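Long-range contact in Gp26 (Listeria phage P40, PDB 4JZ5), which probably hydrolyses the glycan strands of Listeria peptidoglycan as a family 25 glycosyl hydrolase, the catalytic domain of a phage endolysin: residues Glu110-Lys122 against Thr143-Phe155. Numbering follows the deposited sequence.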
loop_
_atom_site.group_PDB
_atom_site.type_symbol
_atom_site.label_atom_id
_atom_site.label_comp_id
_atom_site.label_asym_id
_atom_site.label_seq_id
_atom_site.Cartn_x
_atom_site.Cartn_y
_atom_site.Cartn_z
ATOM N N GLU A 110 -1.779 -4.954 -14.519
ATOM C CA GLU A 110 -2.098 -6.091 -13.680
ATOM C C GLU A 110 -1.504 -5.926 -12.283
ATOM O O GLU A 110 -0.401 -6.385 -12.017
ATOM C CB GLU A 110 -1.584 -7.380 -14.329
ATOM C CG GLU A 110 -2.171 -7.658 -15.722
ATOM C CD GLU A 110 -3.631 -8.093 -15.697
ATOM O OE1 GLU A 110 -4.168 -8.346 -14.595
ATOM O OE2 GLU A 110 -4.244 -8.177 -16.788
ATOM N N PRO A 111 -2.249 -5.300 -11.372
ATOM C CA PRO A 111 -1.758 -5.235 -9.990
ATOM C C PRO A 111 -1.672 -6.624 -9.379
ATOM O O PRO A 111 -2.534 -7.466 -9.669
ATOM C CB PRO A 111 -2.840 -4.418 -9.276
ATOM C CG PRO A 111 -3.634 -3.730 -10.376
ATOM C CD PRO A 111 -3.585 -4.701 -11.521
ATOM N N THR A 112 -0.675 -6.872 -8.545
ATOM C CA THR A 112 -0.483 -8.207 -7.987
ATOM C C THR A 112 -0.740 -8.303 -6.493
ATOM O O THR A 112 -0.609 -9.372 -5.921
ATOM C CB THR A 112 0.926 -8.727 -8.258
ATOM O OG1 THR A 112 1.873 -7.821 -7.711
ATOM C CG2 THR A 112 1.167 -8.878 -9.766
ATOM N N PHE A 113 -1.104 -7.201 -5.848
ATOM C CA PHE A 113 -1.328 -7.201 -4.407
ATOM C C PHE A 113 -2.164 -5.979 -4.084
ATOM O O PHE A 113 -2.024 -4.943 -4.743
ATOM C CB PHE A 113 0.010 -7.162 -3.643
ATOM C CG PHE A 113 0.071 -8.087 -2.458
ATOM C CD1 PHE A 113 -0.528 -7.745 -1.250
ATOM C CD2 PHE A 113 0.727 -9.297 -2.552
ATOM C CE1 PHE A 113 -0.459 -8.603 -0.162
ATOM C CE2 PHE A 113 0.803 -10.146 -1.469
ATOM C CZ PHE A 113 0.208 -9.806 -0.276
ATOM N N LEU A 114 -2.998 -6.083 -3.057
ATOM C CA LEU A 114 -3.842 -4.985 -2.626
ATOM C C LEU A 114 -3.667 -4.779 -1.130
ATOM O O LEU A 114 -3.275 -5.694 -0.416
ATOM C CB LEU A 114 -5.312 -5.290 -2.938
ATOM C CG LEU A 114 -5.621 -5.633 -4.399
ATOM C CD1 LEU A 114 -7.036 -6.151 -4.520
ATOM C CD2 LEU A 114 -5.430 -4.437 -5.321
ATOM N N PHE A 115 -3.951 -3.562 -0.657
ATOM C CA PHE A 115 -3.777 -3.234 0.755
ATOM C C PHE A 115 -4.862 -2.315 1.280
ATOM O O PHE A 115 -5.323 -1.404 0.595
ATOM C CB PHE A 115 -2.448 -2.508 0.973
ATOM C CG PHE A 115 -1.248 -3.363 0.764
ATOM C CD1 PHE A 115 -0.753 -4.122 1.806
ATOM C CD2 PHE A 115 -0.599 -3.401 -0.442
ATOM C CE1 PHE A 115 0.366 -4.914 1.642
ATOM C CE2 PHE A 115 0.521 -4.204 -0.605
ATOM C CZ PHE A 115 0.987 -4.955 0.438
ATOM N N LEU A 116 -5.231 -2.564 2.534
ATOM C CA LEU A 116 -6.002 -1.644 3.341
ATOM C C LEU A 116 -5.031 -0.792 4.166
ATOM O O LEU A 116 -4.277 -1.331 4.986
ATOM C CB LEU A 116 -6.911 -2.429 4.283
ATOM C CG LEU A 116 -7.668 -1.622 5.329
ATOM C CD1 LEU A 116 -8.506 -0.547 4.680
ATOM C CD2 LEU A 116 -8.551 -2.531 6.170
ATOM N N ASP A 117 -5.057 0.522 3.957
ATOM C CA ASP A 117 -4.291 1.490 4.751
ATOM C C ASP A 117 -5.242 2.068 5.786
ATOM O O ASP A 117 -6.182 2.816 5.442
ATOM C CB ASP A 117 -3.766 2.564 3.781
ATOM C CG ASP A 117 -3.083 3.739 4.448
ATOM O OD1 ASP A 117 -3.284 3.980 5.639
ATOM O OD2 ASP A 117 -2.349 4.459 3.741
ATOM N N TYR A 118 -5.063 1.655 7.041
ATOM C CA TYR A 118 -6.008 1.999 8.099
ATOM C C TYR A 118 -5.254 2.717 9.189
ATOM O O TYR A 118 -4.601 2.056 10.017
ATOM C CB TYR A 118 -6.737 0.765 8.676
ATOM C CG TYR A 118 -7.958 1.203 9.443
ATOM C CD1 TYR A 118 -9.154 1.438 8.802
ATOM C CD2 TYR A 118 -7.894 1.473 10.794
ATOM C CE1 TYR A 118 -10.257 1.908 9.484
ATOM C CE2 TYR A 118 -8.995 1.939 11.486
ATOM C CZ TYR A 118 -10.163 2.176 10.829
ATOM O OH TYR A 118 -11.240 2.652 11.542
ATOM N N GLU A 119 -5.322 4.048 9.189
ATOM C CA GLU A 119 -4.502 4.826 10.108
ATOM C C GLU A 119 -5.248 5.987 10.770
ATOM O O GLU A 119 -4.639 6.806 11.458
ATOM C CB GLU A 119 -3.262 5.316 9.376
ATOM C CG GLU A 119 -3.542 6.291 8.265
ATOM C CD GLU A 119 -2.275 6.641 7.460
ATOM O OE1 GLU A 119 -1.977 6.024 6.427
ATOM O OE2 GLU A 119 -1.555 7.584 7.856
ATOM N N GLU A 120 -6.564 6.049 10.583
ATOM C CA GLU A 120 -7.427 6.944 11.348
ATOM C C GLU A 120 -8.768 6.247 11.459
ATOM O O GLU A 120 -9.036 5.292 10.734
ATOM C CB GLU A 120 -7.559 8.321 10.687
ATOM C CG GLU A 120 -8.262 8.342 9.336
ATOM C CD GLU A 120 -8.445 9.762 8.819
ATOM O OE1 GLU A 120 -9.386 10.447 9.279
ATOM O OE2 GLU A 120 -7.633 10.209 7.967
ATOM N N VAL A 121 -9.599 6.708 12.383
ATOM C CA VAL A 121 -10.870 6.054 12.656
ATOM C C VAL A 121 -12.033 6.991 12.380
ATOM O O VAL A 121 -12.097 8.084 12.936
ATOM C CB VAL A 121 -10.948 5.563 14.108
ATOM C CG1 VAL A 121 -12.265 4.843 14.344
ATOM C CG2 VAL A 121 -9.763 4.653 14.427
ATOM N N LYS A 122 -12.922 6.577 11.486
ATOM C CA LYS A 122 -14.114 7.346 11.142
ATOM C C LYS A 122 -15.375 6.554 11.495
ATOM O O LYS A 122 -16.491 6.947 11.143
ATOM C CB LYS A 122 -14.136 7.711 9.653
ATOM C CG LYS A 122 -12.926 8.530 9.184
ATOM C CD LYS A 122 -12.780 9.876 9.903
ATOM C CE LYS A 122 -13.834 10.902 9.493
ATOM N NZ LYS A 122 -13.711 11.323 8.075
ATOM N N THR A 143 -12.009 -10.459 -5.656
ATOM C CA THR A 143 -10.908 -10.420 -6.606
ATOM C C THR A 143 -10.027 -11.669 -6.648
ATOM O O THR A 143 -9.407 -11.932 -7.665
ATOM C CB THR A 143 -9.970 -9.226 -6.319
ATOM O OG1 THR A 143 -9.290 -9.421 -5.070
ATOM C CG2 THR A 143 -10.729 -7.905 -6.337
ATOM N N GLY A 144 -9.915 -12.395 -5.546
ATOM C CA GLY A 144 -8.962 -13.496 -5.474
ATOM C C GLY A 144 -7.516 -13.044 -5.351
ATOM O O GLY A 144 -6.614 -13.889 -5.410
ATOM N N VAL A 145 -7.295 -11.743 -5.209
ATOM C CA VAL A 145 -5.955 -11.184 -5.084
ATOM C C VAL A 145 -5.645 -11.083 -3.601
ATOM O O VAL A 145 -6.546 -10.866 -2.781
ATOM C CB VAL A 145 -5.899 -9.801 -5.764
ATOM C CG1 VAL A 145 -4.527 -9.137 -5.597
ATOM C CG2 VAL A 145 -6.235 -9.939 -7.239
ATOM N N LYS A 146 -4.380 -11.244 -3.227
ATOM C CA LYS A 146 -4.004 -11.098 -1.827
ATOM C C LYS A 146 -4.185 -9.662 -1.344
ATOM O O LYS A 146 -3.992 -8.701 -2.097
ATOM C CB LYS A 146 -2.565 -11.542 -1.602
ATOM C CG LYS A 146 -2.364 -13.032 -1.826
ATOM C CD LYS A 146 -0.972 -13.471 -1.432
ATOM C CE LYS A 146 -0.756 -14.957 -1.641
ATOM N NZ LYS A 146 -1.622 -15.796 -0.766
ATOM N N VAL A 147 -4.562 -9.533 -0.081
ATOM C CA VAL A 147 -4.816 -8.230 0.523
ATOM C C VAL A 147 -4.105 -8.166 1.863
ATOM O O VAL A 147 -4.352 -8.991 2.744
ATOM C CB VAL A 147 -6.319 -7.993 0.747
ATOM C CG1 VAL A 147 -6.559 -6.631 1.372
ATOM C CG2 VAL A 147 -7.082 -8.123 -0.555
ATOM N N GLY A 148 -3.250 -7.159 2.017
ATOM C CA GLY A 148 -2.563 -6.903 3.261
ATOM C C GLY A 148 -3.096 -5.680 3.991
ATOM O O GLY A 148 -4.086 -5.073 3.582
ATOM N N LEU A 149 -2.416 -5.341 5.089
ATOM C CA LEU A 149 -2.858 -4.318 6.018
ATOM C C LEU A 149 -1.671 -3.434 6.356
ATOM O O LEU A 149 -0.594 -3.931 6.656
ATOM C CB LEU A 149 -3.403 -4.968 7.282
ATOM C CG LEU A 149 -3.900 -4.034 8.379
ATOM C CD1 LEU A 149 -5.064 -3.178 7.929
ATOM C CD2 LEU A 149 -4.283 -4.859 9.601
ATOM N N TYR A 150 -1.906 -2.118 6.310
ATOM C CA TYR A 150 -0.900 -1.108 6.624
ATOM C C TYR A 150 -1.372 -0.208 7.750
ATOM O O TYR A 150 -2.498 0.279 7.737
ATOM C CB TYR A 150 -0.610 -0.237 5.393
ATOM C CG TYR A 150 0.145 1.045 5.682
ATOM C CD1 TYR A 150 -0.528 2.200 6.089
ATOM C CD2 TYR A 150 1.526 1.103 5.537
ATOM C CE1 TYR A 150 0.145 3.364 6.348
ATOM C CE2 TYR A 150 2.214 2.269 5.803
ATOM C CZ TYR A 150 1.517 3.404 6.199
ATOM O OH TYR A 150 2.152 4.592 6.466
ATOM N N ALA A 151 -0.452 0.069 8.678
ATOM C CA ALA A 151 -0.601 1.151 9.643
ATOM C C ALA A 151 0.769 1.425 10.256
ATOM O O ALA A 151 1.719 0.640 10.106
ATOM C CB ALA A 151 -1.609 0.799 10.725
ATOM N N GLY A 152 0.903 2.560 10.932
ATOM C CA GLY A 152 2.070 2.798 11.751
ATOM C C GLY A 152 2.115 1.859 12.949
ATOM O O GLY A 152 1.084 1.388 13.433
ATOM N N ASP A 153 3.339 1.606 13.391
ATOM C CA ASP A 153 3.671 0.782 14.545
ATOM C C ASP A 153 2.718 0.990 15.733
ATOM O O ASP A 153 2.024 0.071 16.156
ATOM C CB ASP A 153 5.118 1.119 14.927
ATOM C CG ASP A 153 5.706 0.186 15.967
ATOM O OD1 ASP A 153 5.020 -0.731 16.462
ATOM O OD2 ASP A 153 6.892 0.388 16.299
ATOM N N SER A 154 2.692 2.208 16.259
ATOM C CA SER A 154 1.913 2.550 17.441
ATOM C C SER A 154 0.410 2.369 17.215
ATOM O O SER A 154 -0.281 1.799 18.058
ATOM C CB SER A 154 2.195 3.984 17.861
ATOM O OG SER A 154 1.411 4.335 18.987
ATOM N N PHE A 155 -0.095 2.876 16.099
ATOM C CA PHE A 155 -1.510 2.733 15.788
ATOM C C PHE A 155 -1.884 1.253 15.725
ATOM O O PHE A 155 -2.927 0.830 16.244
ATOM C CB PHE A 155 -1.830 3.409 14.460
ATOM C CG PHE A 155 -3.287 3.405 14.128
ATOM C CD1 PHE A 155 -3.877 2.287 13.573
ATOM C CD2 PHE A 155 -4.073 4.508 14.403
ATOM C CE1 PHE A 155 -5.226 2.278 13.287
ATOM C CE2 PHE A 155 -5.436 4.504 14.114
ATOM C CZ PHE A 155 -6.004 3.383 13.549
HETATM O O HOH W 1 -2.137 -11.597 -5.154
HETATM O O HOH W 2 0.656 7.086 6.131
HETATM O O HOH W 3 1.262 6.777 8.182
#
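L114-D117 pairs in parallel with V147-Y150, two neighbouring strands of the family 25 β/α barrel linked by a β-α-β crossover through helix 128-143. Five backbone hydrogen bonds alternate between the strands, from L114 N to K146 O (3.0 Å) through to Y118 N to Y150 O (3.0 Å). Water 1 extends the link at the N-terminal end of the pairing, donating a hydrogen bond to T112 O and accepting one from K146 N.

L114, L116, V147 and L149 share the face turned to the crossover helix, where L114 touches V139. L116 and L149 lie side by side, with L116 CD2 4.0 Å from L149 CD1, and L114 CG meets V145 CG1 at 3.9 Å.

K146 CB sits over one face of the F113 ring. With F155 CG anti to the backbone N (chi1 -175°), E119 CA stands over the face of the F155 ring, 4.0 Å from the ring centroid, and F155 CE1 meets the edge of Y118.

D117, E119 and Y150 gather at the strands' C-terminal ends, D117 and E119 matching the D-x-E signature expected of the family's active site. Q193 OE1 bonds to Y150 OH. D117 OD1 lies 3.3 Å from Y150 CD1, at the ring edge, and E119 OE1 3.4 Å from Y150 CE1.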